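Local structure of methyl-accepting chemotaxis protein (Campylobacter jejuni, 6W3V) at residues A[38-43]-A[157-162]; A[77-82]-A[136-141]; A[88-93]-A[108-113]. The protein probably serves as a chemotaxis receptor whose double Cache (dCache) sensor region binds phenylalanine in its membrane-distal module and passes the signal to the cell interior. One frame throughout, in Å; residues are numbered along the deposited sequence.

Interaction 1 of 3, residues A[38-43]-A[157-162]; sequences SFTRAL and LGVDIP. With PHE (phenylalanine), chain C.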
# COMPACT_ATOMS: atom_id res chain seq x y z
N SER A 38 -5.23 -4.97 -9.89
CA SER A 38 -5.81 -5.88 -10.87
C SER A 38 -7.18 -6.37 -10.38
O SER A 38 -8.16 -6.44 -11.15
CB SER A 38 -4.89 -7.08 -11.16
OG SER A 38 -3.72 -6.61 -11.80
N PHE A 39 -7.23 -6.75 -9.11
CA PHE A 39 -8.46 -7.19 -8.44
C PHE A 39 -9.52 -6.10 -8.58
O PHE A 39 -10.68 -6.41 -8.94
CB PHE A 39 -8.16 -7.46 -6.98
CG PHE A 39 -9.34 -7.70 -6.10
CD1 PHE A 39 -9.86 -8.96 -5.96
CD2 PHE A 39 -9.95 -6.66 -5.42
CE1 PHE A 39 -10.91 -9.23 -5.11
CE2 PHE A 39 -11.02 -6.91 -4.59
CZ PHE A 39 -11.49 -8.18 -4.41
N THR A 40 -9.17 -4.86 -8.26
CA THR A 40 -10.13 -3.76 -8.29
C THR A 40 -10.65 -3.53 -9.70
O THR A 40 -11.83 -3.28 -9.92
CB THR A 40 -9.46 -2.50 -7.69
OG1 THR A 40 -9.07 -2.76 -6.34
CG2 THR A 40 -10.42 -1.34 -7.68
N ARG A 41 -9.76 -3.59 -10.68
CA ARG A 41 -10.11 -3.41 -12.08
C ARG A 41 -11.04 -4.53 -12.55
O ARG A 41 -11.99 -4.29 -13.32
CB ARG A 41 -8.85 -3.33 -12.94
CG ARG A 41 -9.05 -3.46 -14.43
CD ARG A 41 -7.96 -2.72 -15.19
NE ARG A 41 -7.99 -1.29 -14.91
CZ ARG A 41 -7.07 -0.58 -14.26
NH1 ARG A 41 -5.92 -1.14 -13.86
NH2 ARG A 41 -7.32 0.69 -13.97
N ALA A 42 -10.80 -5.75 -12.13
CA ALA A 42 -11.66 -6.87 -12.48
C ALA A 42 -13.07 -6.62 -11.93
O ALA A 42 -14.09 -6.90 -12.58
CB ALA A 42 -11.10 -8.20 -12.01
N LEU A 43 -13.14 -6.20 -10.68
CA LEU A 43 -14.41 -5.91 -10.01
C LEU A 43 -15.15 -4.80 -10.74
O LEU A 43 -16.37 -4.93 -11.01
CB LEU A 43 -14.18 -5.58 -8.56
CG LEU A 43 -15.38 -5.34 -7.66
CD1 LEU A 43 -16.46 -6.36 -7.89
CD2 LEU A 43 -14.92 -5.34 -6.22
N LEU A 157 -16.32 2.56 -6.48
CA LEU A 157 -15.97 1.29 -5.85
C LEU A 157 -14.79 1.52 -4.89
O LEU A 157 -13.88 2.26 -5.21
CB LEU A 157 -15.49 0.34 -6.95
CG LEU A 157 -14.97 -1.03 -6.50
CD1 LEU A 157 -16.02 -1.87 -5.85
CD2 LEU A 157 -14.38 -1.70 -7.73
N GLY A 158 -14.87 0.88 -3.73
CA GLY A 158 -13.74 0.85 -2.83
C GLY A 158 -13.47 -0.53 -2.30
O GLY A 158 -14.37 -1.33 -2.06
N VAL A 159 -12.17 -0.79 -2.13
CA VAL A 159 -11.66 -2.07 -1.67
C VAL A 159 -10.65 -1.78 -0.55
O VAL A 159 -9.69 -1.02 -0.77
CB VAL A 159 -10.97 -2.84 -2.79
CG1 VAL A 159 -10.28 -4.09 -2.22
CG2 VAL A 159 -11.92 -3.20 -3.90
N ASP A 160 -10.92 -2.28 0.66
CA ASP A 160 -10.04 -2.06 1.83
C ASP A 160 -9.24 -3.32 2.10
O ASP A 160 -9.81 -4.38 2.39
CB ASP A 160 -10.86 -1.77 3.09
CG ASP A 160 -11.63 -0.44 3.03
OD1 ASP A 160 -11.37 0.39 2.13
OD2 ASP A 160 -12.46 -0.28 3.96
N ILE A 161 -7.92 -3.16 2.05
CA ILE A 161 -7.01 -4.24 2.37
C ILE A 161 -6.25 -3.85 3.64
O ILE A 161 -5.78 -2.72 3.74
CB ILE A 161 -6.00 -4.45 1.24
CG1 ILE A 161 -6.69 -4.70 -0.12
CG2 ILE A 161 -5.05 -5.60 1.57
CD1 ILE A 161 -7.55 -5.92 -0.18
N PRO A 162 -6.20 -4.73 4.66
CA PRO A 162 -5.47 -4.35 5.87
C PRO A 162 -4.03 -4.00 5.57
O PRO A 162 -3.35 -4.70 4.82
CB PRO A 162 -5.56 -5.61 6.72
CG PRO A 162 -6.82 -6.29 6.25
CD PRO A 162 -6.87 -6.03 4.79
N PHE C . -12.62 2.22 4.96
CA PHE C . -13.78 3.05 4.55
C PHE C . -13.71 4.37 5.29
O PHE C . -13.37 4.35 6.49
CB PHE C . -15.07 2.31 4.93
CG PHE C . -16.31 3.01 4.53
CD1 PHE C . -16.81 3.98 5.33
CD2 PHE C . -16.98 2.65 3.39
CE1 PHE C . -18.00 4.60 5.02
CE2 PHE C . -18.12 3.30 3.06
CZ PHE C . -18.57 4.35 3.82
OXT PHE C . -14.04 5.42 4.70

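Interaction 2 of 3, residues A[77-82]-A[136-141]; sequences NALNVY and LKQYVI. With PHE (phenylalanine), chain C.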
# COMPACT_ATOMS: atom_id res chain seq x y z
N ASN A 77 -9.90 -12.07 0.65
CA ASN A 77 -9.97 -11.77 2.09
C ASN A 77 -9.75 -10.27 2.34
O ASN A 77 -9.04 -9.87 3.24
CB ASN A 77 -8.94 -12.59 2.88
CG ASN A 77 -9.19 -12.53 4.39
OD1 ASN A 77 -10.33 -12.39 4.83
ND2 ASN A 77 -8.12 -12.62 5.18
N ALA A 78 -10.47 -9.43 1.58
CA ALA A 78 -10.48 -8.00 1.85
C ALA A 78 -11.29 -7.72 3.11
O ALA A 78 -12.12 -8.54 3.54
CB ALA A 78 -11.04 -7.22 0.69
N LEU A 79 -11.08 -6.56 3.74
CA LEU A 79 -11.79 -6.19 4.94
C LEU A 79 -13.18 -5.69 4.58
O LEU A 79 -14.13 -6.05 5.24
CB LEU A 79 -11.01 -5.12 5.71
CG LEU A 79 -11.51 -4.92 7.13
CD1 LEU A 79 -11.21 -6.18 7.96
CD2 LEU A 79 -10.90 -3.68 7.78
N ASN A 80 -13.26 -4.83 3.58
CA ASN A 80 -14.52 -4.24 3.13
C ASN A 80 -14.42 -4.08 1.64
O ASN A 80 -13.36 -3.76 1.12
CB ASN A 80 -14.74 -2.84 3.72
CG ASN A 80 -14.86 -2.78 5.23
OD1 ASN A 80 -15.75 -3.40 5.84
ND2 ASN A 80 -13.92 -2.07 5.86
N VAL A 81 -15.56 -4.23 0.94
CA VAL A 81 -15.69 -3.91 -0.45
C VAL A 81 -17.04 -3.21 -0.60
O VAL A 81 -18.03 -3.68 -0.05
CB VAL A 81 -15.61 -5.14 -1.37
CG1 VAL A 81 -15.85 -4.81 -2.81
CG2 VAL A 81 -14.29 -5.88 -1.19
N TYR A 82 -17.06 -2.07 -1.29
CA TYR A 82 -18.24 -1.24 -1.27
C TYR A 82 -18.37 -0.44 -2.55
O TYR A 82 -17.43 -0.18 -3.28
CB TYR A 82 -18.25 -0.33 -0.03
CG TYR A 82 -16.92 0.33 0.30
CD1 TYR A 82 -15.98 -0.33 1.10
CD2 TYR A 82 -16.55 1.56 -0.22
CE1 TYR A 82 -14.77 0.22 1.38
CE2 TYR A 82 -15.31 2.11 0.05
CZ TYR A 82 -14.44 1.47 0.92
OH TYR A 82 -13.24 2.06 1.18
N LEU A 136 -14.69 -1.11 10.50
CA LEU A 136 -14.18 -2.22 11.29
C LEU A 136 -13.00 -1.79 12.19
O LEU A 136 -12.48 -2.59 12.95
CB LEU A 136 -13.84 -3.45 10.42
CG LEU A 136 -15.06 -4.25 9.88
CD1 LEU A 136 -14.74 -5.25 8.76
CD2 LEU A 136 -15.84 -4.93 11.01
N LYS A 137 -12.63 -0.52 12.15
CA LYS A 137 -11.58 0.04 13.03
C LYS A 137 -10.29 -0.80 12.99
O LYS A 137 -9.75 -1.17 14.06
CB LYS A 137 -12.11 0.22 14.44
CG LYS A 137 -13.34 1.12 14.46
CD LYS A 137 -12.95 2.57 14.56
CE LYS A 137 -14.20 3.44 14.73
NZ LYS A 137 -14.00 4.78 14.13
N GLN A 138 -9.85 -1.06 11.75
CA GLN A 138 -8.48 -1.51 11.45
C GLN A 138 -7.81 -0.56 10.48
O GLN A 138 -8.47 0.02 9.62
CB GLN A 138 -8.47 -2.94 10.89
CG GLN A 138 -9.16 -3.92 11.80
CD GLN A 138 -9.19 -5.31 11.24
OE1 GLN A 138 -8.30 -5.67 10.47
NE2 GLN A 138 -10.24 -6.07 11.55
N TYR A 139 -6.48 -0.49 10.50
CA TYR A 139 -5.77 0.28 9.49
C TYR A 139 -5.83 -0.42 8.14
O TYR A 139 -5.50 -1.60 8.01
CB TYR A 139 -4.34 0.54 9.91
CG TYR A 139 -4.35 1.48 11.08
CD1 TYR A 139 -4.43 0.98 12.38
CD2 TYR A 139 -4.31 2.85 10.90
CE1 TYR A 139 -4.57 1.82 13.44
CE2 TYR A 139 -4.40 3.71 11.98
CZ TYR A 139 -4.54 3.18 13.25
OH TYR A 139 -4.69 3.93 14.40
N VAL A 140 -6.16 0.36 7.11
CA VAL A 140 -6.37 -0.17 5.78
C VAL A 140 -5.71 0.73 4.75
O VAL A 140 -5.46 1.90 5.01
CB VAL A 140 -7.85 -0.35 5.40
CG1 VAL A 140 -8.56 -1.30 6.33
CG2 VAL A 140 -8.56 0.98 5.31
N ILE A 141 -5.43 0.13 3.59
CA ILE A 141 -5.12 0.81 2.36
C ILE A 141 -6.36 0.62 1.50
O ILE A 141 -6.83 -0.51 1.33
CB ILE A 141 -3.87 0.28 1.67
CG1 ILE A 141 -2.67 0.57 2.56
CG2 ILE A 141 -3.69 0.86 0.29
CD1 ILE A 141 -1.49 -0.33 2.24
N PHE C . -12.62 2.22 4.96
CA PHE C . -13.78 3.05 4.55
C PHE C . -13.71 4.37 5.29
O PHE C . -13.37 4.35 6.49
CB PHE C . -15.07 2.31 4.93
CG PHE C . -16.31 3.01 4.53
CD1 PHE C . -16.81 3.98 5.33
CD2 PHE C . -16.98 2.65 3.39
CE1 PHE C . -18.00 4.60 5.02
CE2 PHE C . -18.12 3.30 3.06
CZ PHE C . -18.57 4.35 3.82
OXT PHE C . -14.04 5.42 4.70

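Interaction 3 of 3, residues A[88-93]-A[108-113]; sequences GKVLLS and LDIKTK. With PHE (phenylalanine), chain C.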
# COMPACT_ATOMS: atom_id res chain seq x y z
N GLY A 88 -25.41 9.44 -1.88
CA GLY A 88 -24.81 9.29 -0.57
C GLY A 88 -24.91 7.95 0.09
O GLY A 88 -24.38 7.75 1.18
N LYS A 89 -25.64 7.05 -0.53
CA LYS A 89 -25.79 5.70 0.01
C LYS A 89 -24.61 4.87 -0.48
O LYS A 89 -24.08 5.11 -1.55
CB LYS A 89 -27.11 5.09 -0.40
CG LYS A 89 -28.30 5.88 0.13
CD LYS A 89 -29.58 5.09 -0.01
CE LYS A 89 -30.78 6.03 0.20
NZ LYS A 89 -31.99 5.23 0.30
N VAL A 90 -24.30 3.82 0.28
CA VAL A 90 -23.20 2.93 -0.06
C VAL A 90 -23.62 1.50 0.18
O VAL A 90 -24.16 1.15 1.26
CB VAL A 90 -21.90 3.28 0.68
CG1 VAL A 90 -22.11 3.26 2.17
CG2 VAL A 90 -20.76 2.36 0.30
N LEU A 91 -23.34 0.67 -0.81
CA LEU A 91 -23.53 -0.78 -0.68
C LEU A 91 -22.28 -1.37 -0.10
O LEU A 91 -21.20 -1.25 -0.72
CB LEU A 91 -23.85 -1.42 -2.01
CG LEU A 91 -24.16 -2.90 -1.95
CD1 LEU A 91 -25.45 -3.17 -1.19
CD2 LEU A 91 -24.22 -3.46 -3.34
N LEU A 92 -22.41 -1.91 1.11
CA LEU A 92 -21.21 -2.28 1.89
C LEU A 92 -21.19 -3.76 2.16
O LEU A 92 -22.08 -4.29 2.81
CB LEU A 92 -21.21 -1.50 3.21
CG LEU A 92 -20.16 -1.82 4.24
CD1 LEU A 92 -18.75 -1.62 3.70
CD2 LEU A 92 -20.44 -0.99 5.49
N SER A 93 -20.10 -4.41 1.71
CA SER A 93 -19.82 -5.80 2.03
C SER A 93 -18.65 -5.82 3.01
O SER A 93 -17.53 -5.38 2.65
CB SER A 93 -19.46 -6.60 0.79
OG SER A 93 -19.22 -7.95 1.08
N LEU A 108 -23.42 6.93 6.34
CA LEU A 108 -21.95 6.83 6.35
C LEU A 108 -21.12 7.99 5.72
O LEU A 108 -19.90 7.96 5.72
CB LEU A 108 -21.53 5.47 5.77
CG LEU A 108 -21.82 4.26 6.66
CD1 LEU A 108 -21.38 2.97 5.98
CD2 LEU A 108 -21.12 4.39 8.02
N ASP A 109 -21.77 9.05 5.27
CA ASP A 109 -21.07 10.33 4.94
C ASP A 109 -20.00 10.22 3.85
O ASP A 109 -18.89 10.77 3.98
CB ASP A 109 -20.46 10.96 6.21
CG ASP A 109 -21.49 11.25 7.28
OD1 ASP A 109 -22.52 11.90 6.95
OD2 ASP A 109 -21.23 10.93 8.46
N ILE A 110 -20.31 9.53 2.76
CA ILE A 110 -19.29 9.05 1.84
C ILE A 110 -18.65 10.15 1.06
O ILE A 110 -17.52 10.05 0.64
CB ILE A 110 -19.79 7.94 0.90
CG1 ILE A 110 -20.84 8.46 -0.08
CG2 ILE A 110 -20.31 6.77 1.72
CD1 ILE A 110 -21.30 7.43 -1.08
N LYS A 111 -19.35 11.26 0.89
CA LYS A 111 -18.81 12.34 0.06
C LYS A 111 -17.75 13.16 0.79
O LYS A 111 -17.06 13.98 0.17
CB LYS A 111 -19.93 13.23 -0.47
CG LYS A 111 -20.77 12.55 -1.55
CD LYS A 111 -21.82 13.46 -2.15
CE LYS A 111 -22.45 12.83 -3.37
NZ LYS A 111 -23.49 13.72 -3.98
N THR A 112 -17.55 12.88 2.07
CA THR A 112 -16.48 13.53 2.80
C THR A 112 -15.17 12.73 2.70
O THR A 112 -14.13 13.18 3.22
CB THR A 112 -16.82 13.67 4.29
OG1 THR A 112 -16.77 12.37 4.91
CG2 THR A 112 -18.17 14.30 4.50
N LYS A 113 -15.23 11.54 2.10
CA LYS A 113 -14.08 10.62 2.14
C LYS A 113 -13.13 10.90 0.99
O LYS A 113 -13.53 11.08 -0.19
CB LYS A 113 -14.55 9.15 2.10
CG LYS A 113 -15.54 8.74 3.18
CD LYS A 113 -14.95 8.86 4.58
CE LYS A 113 -15.93 8.56 5.69
NZ LYS A 113 -16.04 7.13 5.98
N PHE C . -12.62 2.22 4.96
CA PHE C . -13.78 3.05 4.55
C PHE C . -13.71 4.37 5.29
O PHE C . -13.37 4.35 6.49
CB PHE C . -15.07 2.31 4.93
CG PHE C . -16.31 3.01 4.53
CD1 PHE C . -16.81 3.98 5.33
CD2 PHE C . -16.98 2.65 3.39
CE1 PHE C . -18.00 4.60 5.02
CE2 PHE C . -18.12 3.30 3.06
CZ PHE C . -18.57 4.35 3.82
OXT PHE C . -14.04 5.42 4.70
O HOH W 1 -24.09 6.24 3.53
O HOH W 2 -23.29 9.55 2.66

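Interaction 1 of 3, residues A[38-43]-A[157-162]
Leu43 and Leu157 meet because both hold CG anti to the backbone N (chi1 -176° and 176°), which sets CG beside the carbonyl carbon and points each branched end into the gap between helix and strand. Their methyls cross at an angle, Leu43 CD2 lying 3.7 Å from Leu157 CD1. The other methyl of Leu157, CD2, slips toward the helix backbone and comes to 3.7 Å from Thr40 O, while Thr40 CG2 passes alongside it. Two residues along the strand, Val159 touches the helix with both of its methyls. Val159 CG1 sits obliquely against Phe39 CE2 at 3.8 Å, and Val159 CG2 meets the rim of the same ring in its plane. That second methyl also lies 3.8 Å from Thr40 OG1. The hydroxyl is satisfied within its helix, bonding to Asn36 O, so threonine can present a methyl to this buried, apolar interface. Branched aliphatic side chains suit the strand, where alternate residues face the helix; the intervening Asp160 turns to the opposite side, and its OD2 accepts a 2.7 Å hydrogen bond from the amino N of the bound phenylalanine. Asn80 donates to the same oxygen, while Tyr82 and Thr142 engage OD1, so the carboxylate is fixed from several sides. The short axes run roughly antiparallel, 148° between their directions and 9.5 Å apart at closest approach. A long N-terminal helix packed on one face of an antiparallel sheet, with the ligand on the other, is characteristic of the Cache (PDC) sensor fold.

Interaction 2 of 3, residues A[77-82]-A[136-141]
In the second shell of the Cache ligand pocket, behind Asn80 and Asp133, lies a small apolar cluster in which Leu79 meets the chain entering strand 139-149. Leu79 divides its branches among three partners. Its CG lies 3.6 Å from Leu136 CD1; CD1 rests near the amide of Gln138, 3.7 Å from NE2; and CD2 reaches Val140 CG1 at 3.6 Å, the two side chains crossing at about a right angle. With CG anti to the backbone N (chi1 -166°), Leu79 extends far enough to fill the space between them. Gln138 suits the exposed margin: its aliphatic part and amide cover the leucine.

Strand 80-84 starts here, just after the Schellman motif in which Asn77, with positive phi, ends helix 58-76. Two residues of this strand then face the pocket. Asn80 turns its amide oxygen toward Leu136, whose CD1 is 3.6 Å from OD1. This oxygen is buried without a polar partner, and Leu79 O, another acceptor, lies only 3.2 Å from Asn80 OD1. The amide nitrogen is turned instead to the acids that bind the ligand, ND2 bonding to Asp133 OD2 among them. Tyr82 offers a broad aromatic face: the ligand's CD2 stands 3.6 Å above its plane, over the ring centre. Trp115 meets the Tyr82 ring edge-to-face, a contact that restrains its tilt.

Interaction 3 of 3, residues A[88-93]-A[108-113]
Val90 CG1 sits in the angle between two side chains of the opposite loop, 3.9 Å from Leu108 CD1 and 4.0 Å from Ile110 CG2. The valine takes the crowded setting for this methyl, between the backbone N and the carbonyl carbon (chi1 57°), which leaves CG2 directed at the aromatic ring of the bound phenylalanine. Leu92, on the same face of the strand, adds a looser touch, its CD2 4.1 Å from Leu108 CD1 as the two side chains cross at about a right angle. Ile110 works in two directions: CG1 and CD1 run over the backbone of Gly88 and Lys89, just before strand 90-94, CD1 coming to 3.7 Å from Lys89 O, while CG2 is 3.6 Å from the ligand's CZ. Glycine suits position 88, with phi of 90°, because a side chain there would be jammed against the carbonyl oxygen of the residue before; its bare backbone is left for the isoleucine to cover.

These bumps line the aromatic end of the ligand pocket of the Cache domain, where strand 90-94 faces the loop leading into helix 114-119. Leu108 CB and CD1 pack against the ring tip at CE1 and CZ, so leucine, valine and isoleucine make a greasy socket shaped to a phenyl group. Farther along, Lys113, bent at chi2 and chi4, donates a 2.9 Å hydrogen bond from NZ to the ligand's OXT, where its probable positive charge suits the carboxylate. At the outer margin two waters bridge the backbones: both donate to Gly88 O, one accepting from Leu108 N, the other from Ile110 N.

All three contacts reach the same six-stranded antiparallel sheet and the same bound phenylalanine. Interaction 1 is buried between the long helix and one of the sheet's two central strands, so its chemistry is mostly apolar, with Asp160 on the other face, toward the ligand. Interaction 2 touches it directly, Gly158 pairing with Tyr82 in adjacent strands. The buried leucine of interaction 2 is edged by an exposed glutamine. Interaction 3, about 14 Å from interaction 2 between centres, continues through the neighbouring strand, Val81 O bonding Ser93 N. Lying farthest from the chain's centre, interaction 3 is only partly buried, and two waters bridge its backbones.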